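PDB 4F4F: threonine synthase from Brucella melitensis bv. 1, which probably catalyses the pyridoxal-phosphate-dependent conversion of O-phospho-L-homoserine and water to L-threonine and phosphate, the last step of threonine biosynthesis. Local coordinates for residues T285-I290 / R367-E372; P390-G395 / L412-P417. One frame throughout, in Å; residues are numbered along the deposited sequence.

How the interactions relate
Interaction 1 comes first along the chain: the loop after strand 278-285 meets the end of strand 363-367 and the start of helix 370-384, closing a loop of 76 residues that is rich in helix. Interaction 2 opens after that helix and closes a much shorter loop of 16 residues, bringing the start of helix 390-402 back against the end of strand 409-413. The two loops therefore follow in series and neither nest nor cross. Both sit at strand ends of the same mixed sheet, and they touch through Ile394, whose CG2 packs 3.3 Å from Thr285 O. Interaction 2 holds the cofactor's ring nitrogen, while interaction 1 joins the edge strand 363-367 to its neighbour 278-285.

Interaction 1: residues T285-I290 / R367-E372; sequences TNDNDI and RSTVDE
Thr285 O accepts a hydrogen bond from Ser368 N at 2.9 Å, the one direct hydrogen bond between the segments. Here strand 278-285 pairs in parallel with the edge strand 363-367 of the mixed sheet, at the ends where the chain turns into helices 290-297 and 370-384. The same oxygen lies 3.3 Å from Arg367 CA in a CA-H...O contact. Past this bridge Arg367 carries much of the contact. Its CG, anti to the backbone N (chi1 -170°), lies beside Thr285 OG1 and 3.2 Å from Asn286 O, and the long methylene chain suits this role because it covers backbone before its charged end reaches the exposed side. A bend at chi3 turns the guanidinium to Asp289, with Arg367 NH1 3.6 Å from Asp289 OD2: a long salt bridge, in which the carboxylate and guanidinium planes lie 19° apart. Asp289 OD1 is meanwhile held by Arg293, so the carboxylate serves two arginines.

Asp287 faces the start of helix 370-384 instead. Its OD1 rests 3.5 Å from both CA and CG2 of Thr369, yet its bonds to the partner segment run through water: one water links OD1 to Val370 N, and another links OD2 to Ser368 O. A third joins Asp287 O to Arg367 NH1.

Behind this shell, each segment is shaped by its own side chains. Thr285 OG1 donates in the carbonyl plane to Asn286 O, while Asn286 OD1 accepts from both Asn288 N (2.8 Å) and Asn288 ND2, the first bond making an Asx turn. Thr369 and Glu372 form a capping box: Thr369 N donates to Glu372 OE1 at 2.9 Å, and Glu372 N to Thr369 OG1. A carboxylate near this helix start, at Asp287, is probably favoured by the helix dipole. Direct backbone pairing thus gives way to charge and bridging water toward solvent, although Asp287 N is buried without a partner.

Interaction 2: residues P390-G395 / L412-P417; sequences PHSAIG and LATAHP. With PLP (pyridoxal-5'-phosphate), chain C.
The first turn of helix 390-402 runs past the end of strand 409-413, with the backbones closest at Ser392 and Ala413, whose CA atoms are 4.5 Å apart. Ser392 OG lies against the strand end and takes a weak, bent hydrogen bond from Thr414 N (3.1 Å, 126° at the hydrogen); it also touches Ala413 CA, and a small side chain suits so close an approach. Asp389 is its stronger partner. Next to it, His391 CB lies 3.4 Å from Thr414 OG1. With CG beside the backbone N (chi1 -54°), the imidazole is brought to the N1 and C2A side of pyridoxal phosphate, and the methyl carbon C2A lies over one of its faces, offset toward the ring's rim. Asp389 at ND1 and Ser312 N at NE2 fix the rotation of this ring. Ala415 CB meets the same methyl C2A at 3.7 Å, its one-carbon side chain fitting against the cofactor. Thr414 OG1 donates to the pyridine nitrogen N1 at 2.7 Å. Because a neutral hydroxyl faces N1, with no carboxylate to hold a proton there, the nitrogen is probably left unprotonated, as in other fold-type II enzymes that use a serine or threonine at this place.

Interaction 1: residues T285-I290 / R367-E372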
ATOM      1  N   THR A 285      13.807   5.414  -2.315  1.00 14.77           N
ATOM      2  CA  THR A 285      13.021   6.523  -2.808  1.00 15.55           C
ATOM      3  C   THR A 285      13.482   6.850  -4.233  1.00 16.42           C
ATOM      4  O   THR A 285      14.590   6.488  -4.649  1.00 16.55           O
ATOM      5  CB  THR A 285      13.190   7.803  -1.937  1.00 15.60           C
ATOM      6  OG1 THR A 285      14.403   8.503  -2.325  1.00 15.94           O
ATOM      7  CG2 THR A 285      13.194   7.441  -0.432  1.00 15.15           C
ATOM      8  N   ASN A 286      12.616   7.540  -4.957  1.00 17.41           N
ATOM      9  CA  ASN A 286      12.997   8.213  -6.180  1.00 18.79           C
ATOM     10  C   ASN A 286      13.521   9.627  -5.874  1.00 19.99           C
ATOM     11  O   ASN A 286      13.845   9.921  -4.713  1.00 19.41           O
ATOM     12  CB  ASN A 286      11.887   8.112  -7.267  1.00 19.17           C
ATOM     13  CG  ASN A 286      10.628   8.935  -6.982  1.00 19.29           C
ATOM     14  OD1 ASN A 286      10.656   9.985  -6.335  1.00 20.06           O
ATOM     15  ND2 ASN A 286       9.504   8.468  -7.534  1.00 18.88           N
ATOM     16  N   ASP A 287      13.657  10.482  -6.899  1.00 21.36           N
ATOM     17  CA  ASP A 287      14.105  11.878  -6.710  1.00 22.72           C
ATOM     18  C   ASP A 287      13.288  12.663  -5.670  1.00 22.38           C
ATOM     19  O   ASP A 287      13.761  13.642  -5.118  1.00 22.81           O
ATOM     20  CB  ASP A 287      14.068  12.632  -8.059  1.00 24.56           C
ATOM     21  CG  ASP A 287      14.837  11.898  -9.149  1.00 25.57           C
ATOM     22  OD1 ASP A 287      16.058  12.065  -9.223  1.00 27.24           O
ATOM     23  OD2 ASP A 287      14.224  11.091  -9.871  1.00 27.91           O
ATOM     24  N   ASN A 288      12.062  12.233  -5.411  1.00 21.96           N
ATOM     25  CA  ASN A 288      11.277  12.786  -4.307  1.00 21.76           C
ATOM     26  C   ASN A 288      11.715  12.076  -3.031  1.00 20.76           C
ATOM     27  O   ASN A 288      11.170  11.046  -2.636  1.00 20.89           O
ATOM     28  CB  ASN A 288       9.798  12.589  -4.588  1.00 22.03           C
ATOM     29  CG  ASN A 288       9.373  13.298  -5.848  1.00 22.88           C
ATOM     30  OD1 ASN A 288       9.152  14.498  -5.830  1.00 24.27           O
ATOM     31  ND2 ASN A 288       9.275  12.567  -6.952  1.00 23.46           N
ATOM     32  N   ASP A 289      12.731  12.641  -2.405  1.00 20.54           N
ATOM     33  CA  ASP A 289      13.544  11.911  -1.458  1.00 19.72           C
ATOM     34  C   ASP A 289      13.420  12.455  -0.033  1.00 18.84           C
ATOM     35  O   ASP A 289      14.354  12.300   0.769  1.00 18.46           O
ATOM     36  CB  ASP A 289      14.995  11.943  -1.950  1.00 20.49           C
ATOM     37  CG  ASP A 289      15.619  13.329  -1.914  1.00 21.36           C
ATOM     38  OD1 ASP A 289      14.932  14.383  -1.821  1.00 21.15           O
ATOM     39  OD2 ASP A 289      16.859  13.349  -1.992  1.00 22.43           O
ATOM     40  N   ILE A 290      12.259  13.025   0.295  1.00 18.08           N
ATOM     41  CA  ILE A 290      12.005  13.531   1.649  1.00 17.67           C
ATOM     42  C   ILE A 290      12.435  12.537   2.716  1.00 16.96           C
ATOM     43  O   ILE A 290      13.100  12.910   3.673  1.00 16.93           O
ATOM     44  CB  ILE A 290      10.526  13.983   1.860  1.00 17.36           C
ATOM     45  CG1 ILE A 290      10.423  14.809   3.155  1.00 17.41           C
ATOM     46  CG2 ILE A 290       9.523  12.813   1.835  1.00 16.35           C
ATOM     47  CD1 ILE A 290       9.081  15.481   3.284  1.00 17.58           C
ATOM     48  N   ARG A 367      18.283   6.679  -2.425  1.00 19.35           N
ATOM     49  CA  ARG A 367      17.588   7.262  -3.528  1.00 20.54           C
ATOM     50  C   ARG A 367      18.118   6.697  -4.831  1.00 20.25           C
ATOM     51  O   ARG A 367      19.278   6.299  -4.914  1.00 20.00           O
ATOM     52  CB  ARG A 367      17.857   8.755  -3.478  1.00 22.67           C
ATOM     53  CG  ARG A 367      17.039   9.595  -4.405  1.00 24.77           C
ATOM     54  CD  ARG A 367      17.581  11.021  -4.441  1.00 26.80           C
ATOM     55  NE  ARG A 367      18.932  11.076  -5.004  1.00 29.03           N
ATOM     56  CZ  ARG A 367      19.657  12.187  -5.152  1.00 30.42           C
ATOM     57  NH1 ARG A 367      19.157  13.369  -4.809  1.00 31.01           N
ATOM     58  NH2 ARG A 367      20.874  12.111  -5.673  1.00 31.06           N
ATOM     59  N   SER A 368      17.271   6.693  -5.858  1.00 20.26           N
ATOM     60  CA  SER A 368      17.701   6.334  -7.231  1.00 20.65           C
ATOM     61  C   SER A 368      17.086   7.342  -8.211  1.00 21.57           C
ATOM     62  O   SER A 368      15.862   7.514  -8.237  1.00 21.96           O
ATOM     63  CB  SER A 368      17.250   4.920  -7.596  1.00 20.14           C
ATOM     64  OG  SER A 368      17.681   4.532  -8.900  1.00 20.16           O
ATOM     65  N   THR A 369      17.935   8.024  -8.965  1.00 22.31           N
ATOM     66  CA  THR A 369      17.471   8.957  -9.998  1.00 23.08           C
ATOM     67  C   THR A 369      16.907   8.177 -11.187  1.00 23.18           C
ATOM     68  O   THR A 369      17.082   6.954 -11.297  1.00 22.34           O
ATOM     69  CB  THR A 369      18.635   9.808 -10.524  1.00 24.37           C
ATOM     70  OG1 THR A 369      19.601   8.945 -11.126  1.00 23.89           O
ATOM     71  CG2 THR A 369      19.285  10.637  -9.385  1.00 24.06           C
ATOM     72  N   VAL A 370      16.276   8.898 -12.106  1.00 23.77           N
ATOM     73  CA  VAL A 370      15.725   8.282 -13.304  1.00 23.87           C
ATOM     74  C   VAL A 370      16.801   7.517 -14.070  1.00 23.87           C
ATOM     75  O   VAL A 370      16.574   6.394 -14.456  1.00 23.61           O
ATOM     76  CB  VAL A 370      15.025   9.335 -14.203  1.00 24.86           C
ATOM     77  CG1 VAL A 370      14.853   8.810 -15.630  1.00 25.26           C
ATOM     78  CG2 VAL A 370      13.690   9.750 -13.573  1.00 24.31           C
ATOM     79  N   ASP A 371      17.981   8.103 -14.254  1.00 24.49           N
ATOM     80  CA  ASP A 371      19.062   7.444 -14.995  1.00 24.68           C
ATOM     81  C   ASP A 371      19.612   6.205 -14.256  1.00 23.34           C
ATOM     82  O   ASP A 371      19.917   5.188 -14.874  1.00 22.61           O
ATOM     83  CB  ASP A 371      20.207   8.431 -15.283  1.00 26.44           C
ATOM     84  CG  ASP A 371      19.847   9.452 -16.364  1.00 28.13           C
ATOM     85  OD1 ASP A 371      18.777   9.308 -16.997  1.00 29.89           O
ATOM     86  OD2 ASP A 371      20.636  10.376 -16.602  1.00 29.03           O
ATOM     87  N   GLU A 372      19.745   6.320 -12.942  1.00 22.39           N
ATOM     88  CA  GLU A 372      20.222   5.209 -12.112  1.00 21.70           C
ATOM     89  C   GLU A 372      19.230   4.069 -12.154  1.00 20.44           C
ATOM     90  O   GLU A 372      19.609   2.917 -12.257  1.00 20.04           O
ATOM     91  CB  GLU A 372      20.423   5.660 -10.672  1.00 21.87           C
ATOM     92  CG  GLU A 372      21.654   6.525 -10.492  1.00 22.85           C
ATOM     93  CD  GLU A 372      21.683   7.296  -9.190  1.00 23.32           C
ATOM     94  OE1 GLU A 372      20.714   7.281  -8.424  1.00 22.85           O
ATOM     95  OE2 GLU A 372      22.690   7.989  -8.946  1.00 25.02           O
TER
HETATM   96  O   HOH W   1      16.256  11.696 -12.195  1.00 20.73           O
HETATM   97  O   HOH W   2      13.865   8.253 -10.033  1.00 24.43           O
HETATM   98  O   HOH W   3      16.494  14.168  -5.138  1.00 33.94           O

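Interaction 2: residues P390-G395 / L412-P417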
ATOM      1  N   PRO A 390      10.275   0.074 -13.040  1.00 15.85           N
ATOM      2  CA  PRO A 390      11.116   1.133 -12.437  1.00 15.98           C
ATOM      3  C   PRO A 390      11.054   1.239 -10.905  1.00 15.54           C
ATOM      4  O   PRO A 390      12.085   1.400 -10.279  1.00 15.34           O
ATOM      5  CB  PRO A 390      10.611   2.419 -13.092  1.00 16.61           C
ATOM      6  CG  PRO A 390       9.392   2.062 -13.864  1.00 16.84           C
ATOM      7  CD  PRO A 390       9.340   0.596 -14.050  1.00 16.49           C
ATOM      8  N   HIS A 391       9.870   1.102 -10.314  1.00 15.50           N
ATOM      9  CA  HIS A 391       9.748   1.149  -8.866  1.00 15.17           C
ATOM     10  C   HIS A 391      10.600   0.036  -8.248  1.00 14.65           C
ATOM     11  O   HIS A 391      11.372   0.261  -7.306  1.00 14.72           O
ATOM     12  CB  HIS A 391       8.288   0.996  -8.414  1.00 15.21           C
ATOM     13  CG  HIS A 391       7.316   1.966  -9.045  1.00 16.16           C
ATOM     14  ND1 HIS A 391       6.775   1.776 -10.272  1.00 16.60           N
ATOM     15  CD2 HIS A 391       6.767   3.144  -8.557  1.00 16.80           C
ATOM     16  CE1 HIS A 391       5.927   2.776 -10.542  1.00 17.34           C
ATOM     17  NE2 HIS A 391       5.933   3.624  -9.495  1.00 17.42           N
ATOM     18  N   SER A 392      10.469  -1.170  -8.780  1.00 14.34           N
ATOM     19  CA  SER A 392      11.216  -2.315  -8.274  1.00 14.12           C
ATOM     20  C   SER A 392      12.715  -2.178  -8.495  1.00 14.32           C
ATOM     21  O   SER A 392      13.513  -2.546  -7.635  1.00 13.94           O
ATOM     22  CB  SER A 392      10.724  -3.590  -8.941  1.00 14.23           C
ATOM     23  OG  SER A 392       9.311  -3.719  -8.813  1.00 14.23           O
ATOM     24  N   ALA A 393      13.095  -1.591  -9.622  1.00 14.62           N
ATOM     25  CA  ALA A 393      14.497  -1.343  -9.890  1.00 14.95           C
ATOM     26  C   ALA A 393      15.093  -0.349  -8.897  1.00 15.00           C
ATOM     27  O   ALA A 393      16.259  -0.474  -8.532  1.00 15.02           O
ATOM     28  CB  ALA A 393      14.698  -0.879 -11.328  1.00 15.42           C
ATOM     29  N   ILE A 394      14.313   0.657  -8.485  1.00 15.00           N
ATOM     30  CA  ILE A 394      14.728   1.540  -7.395  1.00 14.95           C
ATOM     31  C   ILE A 394      15.097   0.733  -6.173  1.00 14.40           C
ATOM     32  O   ILE A 394      16.172   0.911  -5.607  1.00 14.38           O
ATOM     33  CB  ILE A 394      13.677   2.639  -7.089  1.00 15.04           C
ATOM     34  CG1 ILE A 394      13.643   3.599  -8.294  1.00 15.81           C
ATOM     35  CG2 ILE A 394      14.030   3.404  -5.798  1.00 15.14           C
ATOM     36  CD1 ILE A 394      12.593   4.712  -8.277  1.00 16.27           C
ATOM     37  N   GLY A 395      14.217  -0.165  -5.763  1.00 13.87           N
ATOM     38  CA  GLY A 395      14.536  -1.094  -4.698  1.00 13.52           C
ATOM     39  C   GLY A 395      15.853  -1.832  -4.845  1.00 13.71           C
ATOM     40  O   GLY A 395      16.625  -1.927  -3.879  1.00 13.91           O
ATOM     41  N   LEU A 412      11.528  -5.841  -2.451  1.00 11.52           N
ATOM     42  CA  LEU A 412      10.122  -5.884  -2.855  1.00 11.61           C
ATOM     43  C   LEU A 412       9.961  -5.343  -4.273  1.00 11.99           C
ATOM     44  O   LEU A 412      10.311  -4.172  -4.563  1.00 12.26           O
ATOM     45  CB  LEU A 412       9.247  -5.085  -1.881  1.00 11.59           C
ATOM     46  CG  LEU A 412       8.755  -5.727  -0.587  1.00 11.41           C
ATOM     47  CD1 LEU A 412       9.849  -6.493   0.135  1.00 11.47           C
ATOM     48  CD2 LEU A 412       7.961  -4.759   0.318  1.00 11.22           C
ATOM     49  N   ALA A 413       9.459  -6.204  -5.152  1.00 11.99           N
ATOM     50  CA  ALA A 413       9.060  -5.813  -6.487  1.00 12.60           C
ATOM     51  C   ALA A 413       7.563  -5.463  -6.484  1.00 12.77           C
ATOM     52  O   ALA A 413       6.708  -6.322  -6.411  1.00 12.56           O
ATOM     53  CB  ALA A 413       9.400  -6.905  -7.509  1.00 12.67           C
ATOM     54  N   THR A 414       7.265  -4.169  -6.596  1.00 13.18           N
ATOM     55  CA  THR A 414       5.951  -3.652  -6.306  1.00 13.57           C
ATOM     56  C   THR A 414       5.023  -3.537  -7.517  1.00 14.06           C
ATOM     57  O   THR A 414       3.859  -3.263  -7.338  1.00 14.26           O
ATOM     58  CB  THR A 414       6.070  -2.265  -5.629  1.00 13.72           C
ATOM     59  OG1 THR A 414       6.919  -1.430  -6.412  1.00 13.81           O
ATOM     60  CG2 THR A 414       6.717  -2.370  -4.227  1.00 13.14           C
ATOM     61  N   ALA A 415       5.528  -3.738  -8.723  1.00 14.43           N
ATOM     62  CA  ALA A 415       4.697  -3.758  -9.947  1.00 15.17           C
ATOM     63  C   ALA A 415       5.348  -4.604 -10.999  1.00 15.54           C
ATOM     64  O   ALA A 415       6.566  -4.694 -11.035  1.00 15.73           O
ATOM     65  CB  ALA A 415       4.490  -2.365 -10.513  1.00 15.34           C
ATOM     66  N   HIS A 416       4.520  -5.156 -11.889  1.00 16.17           N
ATOM     67  CA  HIS A 416       4.979  -5.913 -13.039  1.00 16.94           C
ATOM     68  C   HIS A 416       5.528  -4.929 -14.040  1.00 17.35           C
ATOM     69  O   HIS A 416       4.949  -3.845 -14.200  1.00 17.54           O
ATOM     70  CB  HIS A 416       3.788  -6.662 -13.640  1.00 17.52           C
ATOM     71  CG  HIS A 416       4.148  -7.687 -14.693  1.00 18.49           C
ATOM     72  ND1 HIS A 416       4.400  -7.360 -15.975  1.00 19.00           N
ATOM     73  CD2 HIS A 416       4.215  -9.084 -14.619  1.00 18.86           C
ATOM     74  CE1 HIS A 416       4.649  -8.485 -16.676  1.00 19.77           C
ATOM     75  NE2 HIS A 416       4.544  -9.538 -15.843  1.00 19.52           N
ATOM     76  N   PRO A 417       6.626  -5.285 -14.747  1.00 17.51           N
ATOM     77  CA  PRO A 417       7.113  -4.376 -15.787  1.00 18.33           C
ATOM     78  C   PRO A 417       6.084  -3.914 -16.837  1.00 19.20           C
ATOM     79  O   PRO A 417       6.196  -2.791 -17.323  1.00 19.54           O
ATOM     80  CB  PRO A 417       8.267  -5.145 -16.458  1.00 18.35           C
ATOM     81  CG  PRO A 417       8.258  -6.515 -15.893  1.00 18.13           C
ATOM     82  CD  PRO A 417       7.493  -6.476 -14.606  1.00 17.37           C
TER
HETATM   83  N1  PLP C 501       5.674   0.941  -5.794  1.00 27.62           N
HETATM   84  C2  PLP C 501       4.470   0.798  -6.469  1.00 28.25           C
HETATM   85  C2A PLP C 501       4.326   0.080  -7.793  1.00 25.07           C
HETATM   86  C3  PLP C 501       3.227   1.356  -5.863  1.00 28.17           C
HETATM   87  O3  PLP C 501       2.026   1.208  -6.528  1.00 27.53           O
HETATM   88  C4  PLP C 501       3.373   2.075  -4.545  1.00 28.03           C
HETATM   89  C4A PLP C 501       2.209   2.673  -3.822  1.00 29.41           C
HETATM   90  C5  PLP C 501       4.709   2.159  -3.905  1.00 29.49           C
HETATM   91  C6  PLP C 501       5.797   1.560  -4.584  1.00 28.80           C
HETATM   92  C5A PLP C 501       4.846   2.847  -2.531  1.00 30.33           C
HETATM   93  O4P PLP C 501       4.112   2.165  -1.430  1.00 32.53           O
HETATM   94  P   PLP C 501       3.876   2.759   0.086  1.00 30.14           P
HETATM   95  O1P PLP C 501       5.256   3.176   0.572  1.00 31.48           O
HETATM   96  O2P PLP C 501       2.925   3.919  -0.129  1.00 29.36           O
HETATM   97  O3P PLP C 501       3.253   1.669   0.932  1.00 31.51           O